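Local coordinates for methylenetetrahydrofolate--tRNA-(uracil-5-)-methyltransferase trmFO (Thermus thermophilus, PDB 3G5S), which probably catalyses the folate-dependent methylation of uridine 54 in tRNA to 5-methyluridine, using FAD as its cofactor, at residues Q264-A268 and G269-S273; E194-R197 and R198-A202; E422-S425 and A426-S429. One frame throughout, in Å; residues are numbered along the deposited sequence.

Contact 1. Residues Q264-A268 and G269-S273. With EDO (1,2-ethanediol), chain G.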
loop_
_atom_site.group_PDB
_atom_site.type_symbol
_atom_site.label_atom_id
_atom_site.label_comp_id
_atom_site.label_asym_id
_atom_site.label_seq_id
_atom_site.Cartn_x
_atom_site.Cartn_y
_atom_site.Cartn_z
ATOM N N GLN A 264 2.830 -1.873 -17.202
ATOM C CA GLN A 264 3.789 -2.323 -16.211
ATOM C C GLN A 264 3.878 -1.334 -15.043
ATOM O O GLN A 264 4.045 -0.129 -15.255
ATOM C CB GLN A 264 5.151 -2.502 -16.873
ATOM C CG GLN A 264 6.215 -3.017 -15.940
ATOM C CD GLN A 264 7.536 -3.278 -16.630
ATOM O OE1 GLN A 264 8.589 -3.273 -15.989
ATOM N NE2 GLN A 264 7.496 -3.499 -17.939
ATOM N N GLU A 265 3.780 -1.843 -13.816
ATOM C CA GLU A 265 3.846 -0.986 -12.634
ATOM C C GLU A 265 5.181 -1.077 -11.900
ATOM O O GLU A 265 5.692 -0.072 -11.415
ATOM C CB GLU A 265 2.722 -1.316 -11.654
ATOM C CG GLU A 265 1.332 -1.037 -12.182
ATOM C CD GLU A 265 1.096 0.421 -12.568
ATOM O OE1 GLU A 265 1.874 1.311 -12.165
ATOM O OE2 GLU A 265 0.104 0.671 -13.279
ATOM N N ASP A 266 5.728 -2.282 -11.794
ATOM C CA ASP A 266 6.968 -2.490 -11.061
ATOM C C ASP A 266 8.175 -2.511 -11.989
ATOM O O ASP A 266 8.063 -2.790 -13.179
ATOM C CB ASP A 266 6.912 -3.782 -10.230
ATOM C CG ASP A 266 6.757 -5.025 -11.081
ATOM O OD1 ASP A 266 6.118 -4.937 -12.151
ATOM O OD2 ASP A 266 7.256 -6.098 -10.668
ATOM N N LYS A 267 9.338 -2.222 -11.424
ATOM C CA LYS A 267 10.582 -2.264 -12.172
ATOM C C LYS A 267 10.823 -3.656 -12.757
ATOM O O LYS A 267 11.253 -3.792 -13.898
ATOM C CB LYS A 267 11.736 -1.864 -11.254
ATOM C CG LYS A 267 13.025 -1.518 -11.961
ATOM C CD LYS A 267 14.051 -1.007 -10.962
ATOM C CE LYS A 267 15.195 -0.299 -11.660
ATOM N NZ LYS A 267 15.824 -1.161 -12.682
ATOM N N ALA A 268 10.525 -4.690 -11.972
ATOM C CA ALA A 268 10.767 -6.075 -12.381
ATOM C C ALA A 268 9.800 -6.582 -13.451
ATOM O O ALA A 268 10.067 -7.587 -14.106
ATOM C CB ALA A 268 10.744 -7.004 -11.169
ATOM N N GLY A 269 8.675 -5.903 -13.618
ATOM C CA GLY A 269 7.703 -6.311 -14.615
ATOM C C GLY A 269 6.832 -7.490 -14.224
ATOM O O GLY A 269 6.212 -8.101 -15.092
ATOM N N ARG A 270 6.775 -7.812 -12.933
ATOM C CA ARG A 270 5.859 -8.847 -12.447
ATOM C C ARG A 270 4.420 -8.360 -12.287
ATOM O O ARG A 270 3.505 -9.171 -12.193
ATOM C CB ARG A 270 6.327 -9.388 -11.096
ATOM C CG ARG A 270 7.600 -10.195 -11.159
ATOM C CD ARG A 270 7.958 -10.768 -9.801
ATOM N NE ARG A 270 8.342 -9.735 -8.841
ATOM C CZ ARG A 270 9.595 -9.349 -8.615
ATOM N NH1 ARG A 270 10.599 -9.890 -9.296
ATOM N NH2 ARG A 270 9.841 -8.404 -7.719
HETATM N N MSE A 271 4.226 -7.045 -12.228
HETATM C CA MSE A 271 2.939 -6.480 -11.823
HETATM C C MSE A 271 2.398 -5.533 -12.882
HETATM O O MSE A 271 3.019 -4.505 -13.171
HETATM C CB MSE A 271 3.096 -5.741 -10.489
HETATM C CG MSE A 271 3.561 -6.654 -9.382
HETATM SE SE MSE A 271 4.098 -5.725 -7.782
HETATM C CE MSE A 271 2.399 -5.083 -7.299
ATOM N N TRP A 272 1.250 -5.883 -13.459
ATOM C CA TRP A 272 0.646 -5.108 -14.537
ATOM C C TRP A 272 -0.775 -4.710 -14.173
ATOM O O TRP A 272 -1.589 -5.553 -13.784
ATOM C CB TRP A 272 0.663 -5.915 -15.844
ATOM C CG TRP A 272 2.053 -6.069 -16.404
ATOM C CD1 TRP A 272 3.118 -6.682 -15.804
ATOM C CD2 TRP A 272 2.534 -5.568 -17.657
ATOM N NE1 TRP A 272 4.229 -6.595 -16.611
ATOM C CE2 TRP A 272 3.895 -5.920 -17.755
ATOM C CE3 TRP A 272 1.943 -4.858 -18.704
ATOM C CZ2 TRP A 272 4.673 -5.586 -18.859
ATOM C CZ3 TRP A 272 2.713 -4.530 -19.800
ATOM C CH2 TRP A 272 4.064 -4.895 -19.872
ATOM N N SER A 273 -1.076 -3.420 -14.289
ATOM C CA SER A 273 -2.408 -2.935 -13.947
ATOM C C SER A 273 -3.299 -2.844 -15.175
ATOM O O SER A 273 -2.823 -2.649 -16.289
ATOM C CB SER A 273 -2.349 -1.570 -13.259
ATOM O OG SER A 273 -1.963 -0.563 -14.170
HETATM C C1 EDO G . 8.010 0.832 -13.852
HETATM O O1 EDO G . 8.514 0.900 -12.512
HETATM C C2 EDO G . 7.771 2.227 -14.422
HETATM O O2 EDO G . 8.809 3.102 -13.980
HETATM O O HOH W 1 7.650 -6.344 -8.007
#

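Contact 2. Residues E194-R197 and R198-A202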
loop_
_atom_site.group_PDB
_atom_site.type_symbol
_atom_site.label_atom_id
_atom_site.label_comp_id
_atom_site.label_asym_id
_atom_site.label_seq_id
_atom_site.Cartn_x
_atom_site.Cartn_y
_atom_site.Cartn_z
ATOM N N GLU A 194 -19.360 -9.544 -28.956
ATOM C CA GLU A 194 -20.069 -10.422 -28.025
ATOM C C GLU A 194 -19.364 -10.524 -26.675
ATOM O O GLU A 194 -20.009 -10.541 -25.629
ATOM C CB GLU A 194 -20.284 -11.818 -28.619
ATOM C CG GLU A 194 -20.686 -12.892 -27.595
ATOM C CD GLU A 194 -22.004 -12.608 -26.876
ATOM O OE1 GLU A 194 -22.770 -11.731 -27.333
ATOM O OE2 GLU A 194 -22.278 -13.275 -25.851
ATOM N N GLU A 195 -18.038 -10.588 -26.693
ATOM C CA GLU A 195 -17.294 -10.625 -25.442
ATOM C C GLU A 195 -17.473 -9.324 -24.669
ATOM O O GLU A 195 -17.617 -9.332 -23.444
ATOM C CB GLU A 195 -15.818 -10.909 -25.701
ATOM C CG GLU A 195 -15.580 -12.336 -26.159
ATOM C CD GLU A 195 -14.178 -12.586 -26.677
ATOM O OE1 GLU A 195 -13.573 -11.663 -27.258
ATOM O OE2 GLU A 195 -13.688 -13.727 -26.523
ATOM N N TYR A 196 -17.470 -8.203 -25.383
ATOM C CA TYR A 196 -17.731 -6.923 -24.741
ATOM C C TYR A 196 -19.128 -6.887 -24.127
ATOM O O TYR A 196 -19.312 -6.452 -22.996
ATOM C CB TYR A 196 -17.551 -5.754 -25.710
ATOM C CG TYR A 196 -18.010 -4.456 -25.095
ATOM C CD1 TYR A 196 -17.251 -3.829 -24.114
ATOM C CD2 TYR A 196 -19.218 -3.876 -25.461
ATOM C CE1 TYR A 196 -17.674 -2.655 -23.532
ATOM C CE2 TYR A 196 -19.648 -2.696 -24.882
ATOM C CZ TYR A 196 -18.870 -2.090 -23.918
ATOM O OH TYR A 196 -19.275 -0.923 -23.322
ATOM N N ARG A 197 -20.123 -7.352 -24.874
ATOM C CA ARG A 197 -21.489 -7.350 -24.368
ATOM C C ARG A 197 -21.637 -8.161 -23.070
ATOM O O ARG A 197 -22.280 -7.702 -22.125
ATOM C CB ARG A 197 -22.475 -7.815 -25.448
ATOM C CG ARG A 197 -22.446 -6.950 -26.718
ATOM C CD ARG A 197 -23.651 -7.199 -27.632
ATOM N NE ARG A 197 -24.784 -6.335 -27.304
ATOM C CZ ARG A 197 -25.149 -5.272 -28.016
ATOM N NH1 ARG A 197 -24.476 -4.937 -29.110
ATOM N NH2 ARG A 197 -26.190 -4.543 -27.639
ATOM N N ARG A 198 -21.033 -9.346 -23.016
ATOM C CA ARG A 198 -21.055 -10.173 -21.801
ATOM C C ARG A 198 -20.412 -9.426 -20.633
ATOM O O ARG A 198 -20.948 -9.397 -19.527
ATOM C CB ARG A 198 -20.338 -11.519 -22.029
ATOM C CG ARG A 198 -20.265 -12.444 -20.789
ATOM C CD ARG A 198 -19.250 -13.594 -20.954
ATOM N NE ARG A 198 -19.180 -14.458 -19.769
ATOM C CZ ARG A 198 -18.107 -15.162 -19.411
ATOM N NH1 ARG A 198 -17.000 -15.106 -20.139
ATOM N NH2 ARG A 198 -18.133 -15.909 -18.316
ATOM N N PHE A 199 -19.258 -8.820 -20.895
ATOM C CA PHE A 199 -18.495 -8.108 -19.882
ATOM C C PHE A 199 -19.270 -6.891 -19.368
ATOM O O PHE A 199 -19.398 -6.674 -18.159
ATOM C CB PHE A 199 -17.151 -7.692 -20.478
ATOM C CG PHE A 199 -16.208 -7.072 -19.493
ATOM C CD1 PHE A 199 -15.579 -7.840 -18.529
ATOM C CD2 PHE A 199 -15.924 -5.725 -19.552
ATOM C CE1 PHE A 199 -14.698 -7.268 -17.632
ATOM C CE2 PHE A 199 -15.044 -5.150 -18.657
ATOM C CZ PHE A 199 -14.428 -5.925 -17.698
ATOM N N HIS A 200 -19.801 -6.104 -20.296
ATOM C CA HIS A 200 -20.577 -4.927 -19.939
ATOM C C HIS A 200 -21.797 -5.304 -19.099
ATOM O O HIS A 200 -22.086 -4.659 -18.096
ATOM C CB HIS A 200 -21.001 -4.159 -21.190
ATOM C CG HIS A 200 -21.908 -3.007 -20.908
ATOM N ND1 HIS A 200 -23.261 -3.039 -21.169
ATOM C CD2 HIS A 200 -21.658 -1.790 -20.369
ATOM C CE1 HIS A 200 -23.804 -1.890 -20.808
ATOM N NE2 HIS A 200 -22.854 -1.115 -20.318
ATOM N N GLN A 201 -22.509 -6.352 -19.505
ATOM C CA GLN A 201 -23.658 -6.817 -18.735
ATOM C C GLN A 201 -23.257 -7.249 -17.326
ATOM O O GLN A 201 -23.948 -6.955 -16.352
ATOM C CB GLN A 201 -24.357 -7.973 -19.459
ATOM C CG GLN A 201 -25.205 -7.545 -20.640
ATOM C CD GLN A 201 -26.327 -6.611 -20.232
ATOM O OE1 GLN A 201 -27.025 -6.852 -19.246
ATOM N NE2 GLN A 201 -26.502 -5.532 -20.984
ATOM N N ALA A 202 -22.136 -7.952 -17.213
ATOM C CA ALA A 202 -21.667 -8.397 -15.908
ATOM C C ALA A 202 -21.330 -7.213 -14.999
ATOM O O ALA A 202 -21.558 -7.263 -13.791
ATOM C CB ALA A 202 -20.470 -9.311 -16.062
HETATM O O HOH W 2 -24.201 -5.190 -22.723
#

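Contact 3. Residues E422-S425 and A426-S429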
loop_
_atom_site.group_PDB
_atom_site.type_symbol
_atom_site.label_atom_id
_atom_site.label_comp_id
_atom_site.label_asym_id
_atom_site.label_seq_id
_atom_site.Cartn_x
_atom_site.Cartn_y
_atom_site.Cartn_z
ATOM N N GLU A 422 13.652 -15.623 6.497
ATOM C CA GLU A 422 15.071 -15.834 6.738
ATOM C C GLU A 422 15.896 -14.625 6.304
ATOM O O GLU A 422 16.807 -14.198 7.013
ATOM C CB GLU A 422 15.568 -17.095 6.018
ATOM C CG GLU A 422 17.071 -17.323 6.171
ATOM C CD GLU A 422 17.607 -18.482 5.340
ATOM O OE1 GLU A 422 16.810 -19.316 4.869
ATOM O OE2 GLU A 422 18.841 -18.563 5.171
ATOM N N ALA A 423 15.583 -14.084 5.130
ATOM C CA ALA A 423 16.297 -12.917 4.622
ATOM C C ALA A 423 16.109 -11.724 5.554
ATOM O O ALA A 423 17.055 -10.989 5.831
ATOM C CB ALA A 423 15.828 -12.563 3.221
ATOM N N PHE A 424 14.886 -11.536 6.039
ATOM C CA PHE A 424 14.610 -10.425 6.931
ATOM C C PHE A 424 15.370 -10.570 8.244
ATOM O O PHE A 424 15.934 -9.604 8.763
ATOM C CB PHE A 424 13.115 -10.318 7.195
ATOM C CG PHE A 424 12.742 -9.071 7.934
ATOM C CD1 PHE A 424 12.672 -7.859 7.267
ATOM C CD2 PHE A 424 12.496 -9.098 9.292
ATOM C CE1 PHE A 424 12.347 -6.698 7.940
ATOM C CE2 PHE A 424 12.171 -7.936 9.971
ATOM C CZ PHE A 424 12.098 -6.738 9.289
ATOM N N SER A 425 15.366 -11.779 8.791
ATOM C CA SER A 425 16.059 -12.039 10.044
ATOM C C SER A 425 17.562 -11.815 9.918
ATOM O O SER A 425 18.190 -11.262 10.817
ATOM C CB SER A 425 15.770 -13.457 10.530
ATOM O OG SER A 425 14.419 -13.581 10.932
ATOM N N ALA A 426 18.142 -12.244 8.803
ATOM C CA ALA A 426 19.565 -12.014 8.582
ATOM C C ALA A 426 19.860 -10.519 8.477
ATOM O O ALA A 426 20.870 -10.031 8.978
ATOM C CB ALA A 426 20.040 -12.751 7.339
ATOM N N TRP A 427 18.966 -9.789 7.824
ATOM C CA TRP A 427 19.111 -8.345 7.720
ATOM C C TRP A 427 19.088 -7.708 9.112
ATOM O O TRP A 427 19.954 -6.895 9.439
ATOM C CB TRP A 427 18.027 -7.778 6.813
ATOM C CG TRP A 427 18.029 -6.288 6.741
ATOM C CD1 TRP A 427 18.895 -5.491 6.041
ATOM C CD2 TRP A 427 17.111 -5.409 7.395
ATOM N NE1 TRP A 427 18.568 -4.164 6.229
ATOM C CE2 TRP A 427 17.478 -4.088 7.056
ATOM C CE3 TRP A 427 16.016 -5.607 8.238
ATOM C CZ2 TRP A 427 16.780 -2.975 7.526
ATOM C CZ3 TRP A 427 15.329 -4.501 8.710
ATOM C CH2 TRP A 427 15.711 -3.204 8.349
ATOM N N LEU A 428 18.120 -8.091 9.943
ATOM C CA LEU A 428 18.042 -7.551 11.306
ATOM C C LEU A 428 19.331 -7.806 12.068
ATOM O O LEU A 428 19.833 -6.937 12.776
ATOM C CB LEU A 428 16.893 -8.190 12.085
ATOM C CG LEU A 428 15.456 -7.824 11.733
ATOM C CD1 LEU A 428 14.504 -8.731 12.498
ATOM C CD2 LEU A 428 15.180 -6.361 12.041
ATOM N N SER A 429 19.853 -9.018 11.929
ATOM C CA SER A 429 21.026 -9.426 12.685
ATOM C C SER A 429 22.261 -8.611 12.323
ATOM O O SER A 429 23.201 -8.516 13.109
ATOM C CB SER A 429 21.299 -10.919 12.483
ATOM O OG SER A 429 20.276 -11.699 13.071
HETATM O O HOH W 3 17.672 -11.850 13.468
#

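Contact 1. Residues Q264-A268 and G269-S273
Asp266 turns its carboxylate into the turn and takes the backbone N-H groups of Arg270 and Met271. Its OD2 receives Arg270 N at 2.9 Å on the syn lone pair, while OD1 is met by Met271 N from above the carboxylate plane, 2.8 Å away. CG stands between the backbone N and the carbonyl carbon (chi1 63°), which brings the oxygens to those N-H groups. A water donates to OD2 and is weakly held by Arg270 NH2; Ala268 CB lies over one face of the guanidinium, toward its rim, and Arg270 NE goes elsewhere, to Gly398 O. Gly269, with its positive phi of 78°, closes the turn and sends N-H to Asp266 O.

Outside this turn the arms pair as a beta hairpin. Glu265 N reaches Met271 O at 2.8 Å, Gln264 and Trp272 form a non-hydrogen-bonded antiparallel pair, and Gln264 CB sits over the six-membered ring of Trp272, 3.8 Å from its centroid. The indole is fixed at its edge, where NE1 donates to Gly269 O in the ring plane. Ser273 OG gives its proton to the anti lone pair of Glu265 OE2 at 2.6 Å, and the same oxygen bridges to Arg263.

The hairpin joins strands 258-264 and 271-274 of the antiparallel sheet, with strand 163-165 beyond the second and Tyr381 of helix 374-384 packed on Glu265, Asp266 and Met271.

Contact 2. Residues E194-R197 and R198-A202
Tyr196 and His200, one turn apart on the helix, leave it on the same flank and cross there at a slant. The touch is made by His200 CB, which sits over one face of the phenol ring toward its rim, 4.3 Å from the centroid. The two rings are tilted by only 23° but slid apart, centroids 5.8 Å from each other, and they barely overlap; what reaches the imidazole is the phenol oxygen, with Tyr196 OH 3.9 Å from His200 CD2. Both residues have CG trans to the main-chain nitrogen (chi1 172° for Tyr196), and the shared torsion sends the two rings out the same way. Each ring has its polar end tied down beyond the helix: Tyr196 OH bonds to Tyr234 O and His200 NE2 to Ala230 O.

All this rides on helix 193-205, where regular i to i+4 bonds run from Arg198 N to Glu194 O through to Gln201 N and Arg197 O; His200 N to Tyr196 O, at 2.8 Å, is nearly straight. With an alanine at Tyr196, His200 CB is likely to lose the face it rests on, and Tyr234 O its hydroxyl partner.

The imidazole is held from a second side by a water in its plane, 2.8 Å from His200 ND1. That water also donates to Arg197 O and accepts from Gln201 NE2 at 2.9 Å, the Gln201 chain bending at chi2 (-61°) to bring its amide round. On another flank the Phe199 ring packs on Phe277 and on Leu289 of helix 283-290, while the Tyr234 ring meets Tyr196 edge-to-face.

Contact 3. Residues E422-S425 and A426-S429
Phe424 packs its ring against two side chains of the next helical turn: Trp427, which overlaps one face, and Leu428. Phe424 CE1 comes to 3.8 Å from Trp427 CZ3, and the neighbouring indole carbon CE3 lies over that face of the phenyl ring. The rings meet obliquely, planes 42° apart and centroids at 5.4 Å. Leu428 comes in closer: its CD1 is 3.5 Å from Phe424 CE2, with CD2 also near that carbon. Phe424 and Trp427 both hold CG opposite the main-chain nitrogen; Leu428 has it opposite the carbonyl carbon (chi1 -72°), which sets CG and CD1 beside Phe424 CE2.

The backbone beneath is ordinary alpha helix, the last turns of helix 409-429. Ala426 N, Trp427 N and Leu428 N each bond to the carbonyl four residues earlier, the last to Phe424 O at 2.9 Å. On another side of the helix Ser429 N reaches Ser425 O, and that carbonyl takes a second bond from a water, 2.8 Å away, which also bonds to Ser429 OG at 2.6 Å. In the conformer modelled here, Ser425 OG bonds to Leu421 O and to Arg73 NH1 of helix 63-74.

Phe424 is buried against Met71 and Ala74 of helix 63-74; Trp427 and Leu428 are only partly covered, lying on Val367 and Pro370 and on Arg73 respectively. The chemistry is therefore mainly that of carbon surfaces, which hold the helix to its neighbours through dispersion and exclusion of water; Ser425 adds a polar tie to Arg73, and the water gives Ser425 O a second bond beside that of the helix.

Overall arrangement
The three contacts are all local, yet they lie in different parts of the chain and none touches another. Contact 1, centred 15 Å from the middle of the chain, is the most inward and belongs to a sheet; one carboxylate holds its turn through backbone N-H groups, another joins the arms through a serine. Contacts 2 and 3 each ride on one helix, at about 31 and 22 Å from that centre and on opposite sides of it, 49 Å apart between centres. Both set aromatic side chains against neighbours and use a water on a backbone carbonyl. Contacts 1 and 2 are partly buried, and contact 2 ties its ring ends with polar bonds; contact 3 is at the surface and mainly apolar.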